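Local coordinates for DNAation factor-related protein 4 (PDB 5XPC) that is probably a DNA endonuclease of apoptotic DNA fragmentation, represented here by its CIDE domain, a module that forms higher-order assemblies, at residues Y12-N17 with T70-S75. Sequence-based numbering, arbitrary orientation.
Sequences YKVTDN and TLFIVS
Tyr12 and Phe72 meet on the buried face of this parallel strand pairing, a worked example of a strand pair whose two faces differ in burial. CE2 of Phe72 reaches CD2 of Tyr12 at 3.6 Å, the ring planes inclined at 55°, while CB of Tyr12 lies in the plane of the phenylalanine ring, at its edge. Phe72 CG stands anti to its carbonyl carbon (chi1 -55°), a turn that carries the ring along the strand toward Tyr12. Further along this face, CG1 of Val14 packs on CG1 of Val74 at 3.8 Å, and Leu33 of helix 30-40 closes over Tyr12, Val14 and Phe72. With an alanine here instead of Phe72, a gap would probably open beneath Leu33, and the Tyr12 ring would lose its neighbour.

Between the faces, four backbone bonds alternate across the strands: Lys13 N to Thr70 O, Phe72 N to Lys13 O (2.7 Å), Thr15 N to Phe72 O and Val74 N to Thr15 O.

The opposite face is buried at Thr15 and Ile73, where CG2 of Thr15 touches CD1 of Ile73 at 3.6 Å, and opens to partial exposure at Lys13 and Leu71. CB of Lys13 rests against CD1 of Leu71, but the extended chain beyond leads away, its NZ forming a salt bridge with Asp53 of the second subunit. Beyond Thr15 a water accepts from Asn17 N (3.0 Å) and donates to Val74 O (2.9 Å). Two parallel central strands, flanked by antiparallel neighbours 22-27 and 47-50 and covered by helix 30-40, are the hallmark of the ubiquitin-like beta-grasp fold of CIDE-N domains.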
loop_
_atom_site.group_PDB
_atom_site.type_symbol
_atom_site.label_atom_id
_atom_site.label_comp_id
_atom_site.label_asym_id
_atom_site.label_seq_id
_atom_site.Cartn_x
_atom_site.Cartn_y
_atom_site.Cartn_z
ATOM N N TYR B 12 9.895 -12.858 16.699
ATOM C CA TYR B 12 8.654 -12.090 16.811
ATOM C C TYR B 12 8.514 -11.566 18.235
ATOM O O TYR B 12 9.158 -12.062 19.164
ATOM C CB TYR B 12 7.417 -12.940 16.452
ATOM C CG TYR B 12 7.447 -13.579 15.068
ATOM C CD1 TYR B 12 7.749 -14.928 14.905
ATOM C CD2 TYR B 12 7.160 -12.832 13.926
ATOM C CE1 TYR B 12 7.767 -15.519 13.635
ATOM C CE2 TYR B 12 7.170 -13.416 12.657
ATOM C CZ TYR B 12 7.475 -14.754 12.517
ATOM O OH TYR B 12 7.485 -15.327 11.251
ATOM N N LYS B 13 7.648 -10.565 18.417
ATOM C CA LYS B 13 7.375 -10.012 19.738
ATOM C C LYS B 13 5.901 -10.199 20.070
ATOM O O LYS B 13 5.034 -9.946 19.224
ATOM C CB LYS B 13 7.755 -8.531 19.814
ATOM C CG LYS B 13 9.258 -8.307 19.631
ATOM C CD LYS B 13 9.611 -6.830 19.547
ATOM C CE LYS B 13 11.095 -6.641 19.262
ATOM N NZ LYS B 13 11.442 -5.194 19.314
ATOM N N VAL B 14 5.629 -10.648 21.295
ATOM C CA VAL B 14 4.279 -10.976 21.752
ATOM C C VAL B 14 4.062 -10.372 23.130
ATOM O O VAL B 14 4.906 -10.518 24.025
ATOM C CB VAL B 14 4.043 -12.498 21.799
ATOM C CG1 VAL B 14 2.632 -12.822 22.343
ATOM C CG2 VAL B 14 4.240 -13.113 20.416
ATOM N N THR B 15 2.924 -9.709 23.306
ATOM C CA THR B 15 2.507 -9.246 24.615
ATOM C C THR B 15 1.005 -9.472 24.724
ATOM O O THR B 15 0.354 -9.924 23.775
ATOM C CB THR B 15 2.919 -7.772 24.821
ATOM O OG1 THR B 15 2.692 -7.374 26.179
ATOM C CG2 THR B 15 2.168 -6.846 23.843
ATOM N N ASP B 16 0.453 -9.193 25.894
ATOM C CA ASP B 16 -0.983 -9.319 26.077
ATOM C C ASP B 16 -1.637 -7.953 25.883
ATOM O O ASP B 16 -0.976 -6.949 25.601
ATOM C CB ASP B 16 -1.322 -9.944 27.435
ATOM C CG ASP B 16 -0.713 -9.201 28.615
ATOM O OD1 ASP B 16 -0.262 -8.050 28.457
ATOM O OD2 ASP B 16 -0.708 -9.778 29.724
ATOM N N ASN B 17 -2.962 -7.920 26.011
ATOM C CA ASN B 17 -3.679 -6.694 25.683
ATOM C C ASN B 17 -3.331 -5.561 26.643
ATOM O O ASN B 17 -3.414 -4.383 26.270
ATOM C CB ASN B 17 -5.183 -6.956 25.670
ATOM C CG ASN B 17 -5.934 -5.931 24.848
ATOM O OD1 ASN B 17 -5.435 -5.452 23.824
ATOM N ND2 ASN B 17 -7.137 -5.587 25.289
ATOM N N THR B 70 7.822 -8.168 14.137
ATOM C CA THR B 70 6.468 -7.635 14.269
ATOM C C THR B 70 5.920 -7.933 15.663
ATOM O O THR B 70 6.181 -8.996 16.229
ATOM C CB THR B 70 5.556 -8.242 13.192
ATOM O OG1 THR B 70 5.949 -7.766 11.895
ATOM C CG2 THR B 70 4.080 -7.875 13.424
ATOM N N LEU B 71 5.174 -6.978 16.225
ATOM C CA LEU B 71 4.583 -7.100 17.554
ATOM C C LEU B 71 3.140 -7.592 17.465
ATOM O O LEU B 71 2.320 -7.000 16.753
ATOM C CB LEU B 71 4.614 -5.758 18.289
ATOM C CG LEU B 71 3.846 -5.740 19.620
ATOM C CD1 LEU B 71 4.431 -6.755 20.611
ATOM C CD2 LEU B 71 3.834 -4.335 20.235
ATOM N N PHE B 72 2.831 -8.649 18.223
ATOM C CA PHE B 72 1.501 -9.239 18.292
ATOM C C PHE B 72 0.933 -9.116 19.700
ATOM O O PHE B 72 1.670 -9.166 20.689
ATOM C CB PHE B 72 1.518 -10.730 17.894
ATOM C CG PHE B 72 2.111 -10.986 16.535
ATOM C CD1 PHE B 72 1.388 -10.704 15.391
ATOM C CD2 PHE B 72 3.387 -11.515 16.407
ATOM C CE1 PHE B 72 1.940 -10.925 14.124
ATOM C CE2 PHE B 72 3.940 -11.740 15.151
ATOM C CZ PHE B 72 3.210 -11.446 14.012
ATOM N N ILE B 73 -0.391 -8.953 19.774
ATOM C CA ILE B 73 -1.161 -9.172 20.994
ATOM C C ILE B 73 -1.720 -10.586 20.942
ATOM O O ILE B 73 -2.375 -10.964 19.957
ATOM C CB ILE B 73 -2.310 -8.158 21.129
ATOM C CG1 ILE B 73 -1.801 -6.728 20.927
ATOM C CG2 ILE B 73 -3.038 -8.351 22.475
ATOM C CD1 ILE B 73 -0.784 -6.309 21.944
ATOM N N VAL B 74 -1.484 -11.375 21.988
ATOM C CA VAL B 74 -2.130 -12.677 22.109
ATOM C C VAL B 74 -3.370 -12.513 22.978
ATOM O O VAL B 74 -3.323 -11.862 24.032
ATOM C CB VAL B 74 -1.178 -13.751 22.668
ATOM C CG1 VAL B 74 -0.667 -13.388 24.065
ATOM C CG2 VAL B 74 -1.870 -15.128 22.659
ATOM N N SER B 75 -4.485 -13.077 22.526
ATOM C CA SER B 75 -5.762 -12.891 23.203
ATOM C C SER B 75 -6.687 -14.035 22.821
ATOM O O SER B 75 -6.371 -14.852 21.955
ATOM C CB SER B 75 -6.385 -11.544 22.829
ATOM O OG SER B 75 -7.583 -11.321 23.535
HETATM O O HOH W 1 -4.574 -10.444 26.215
#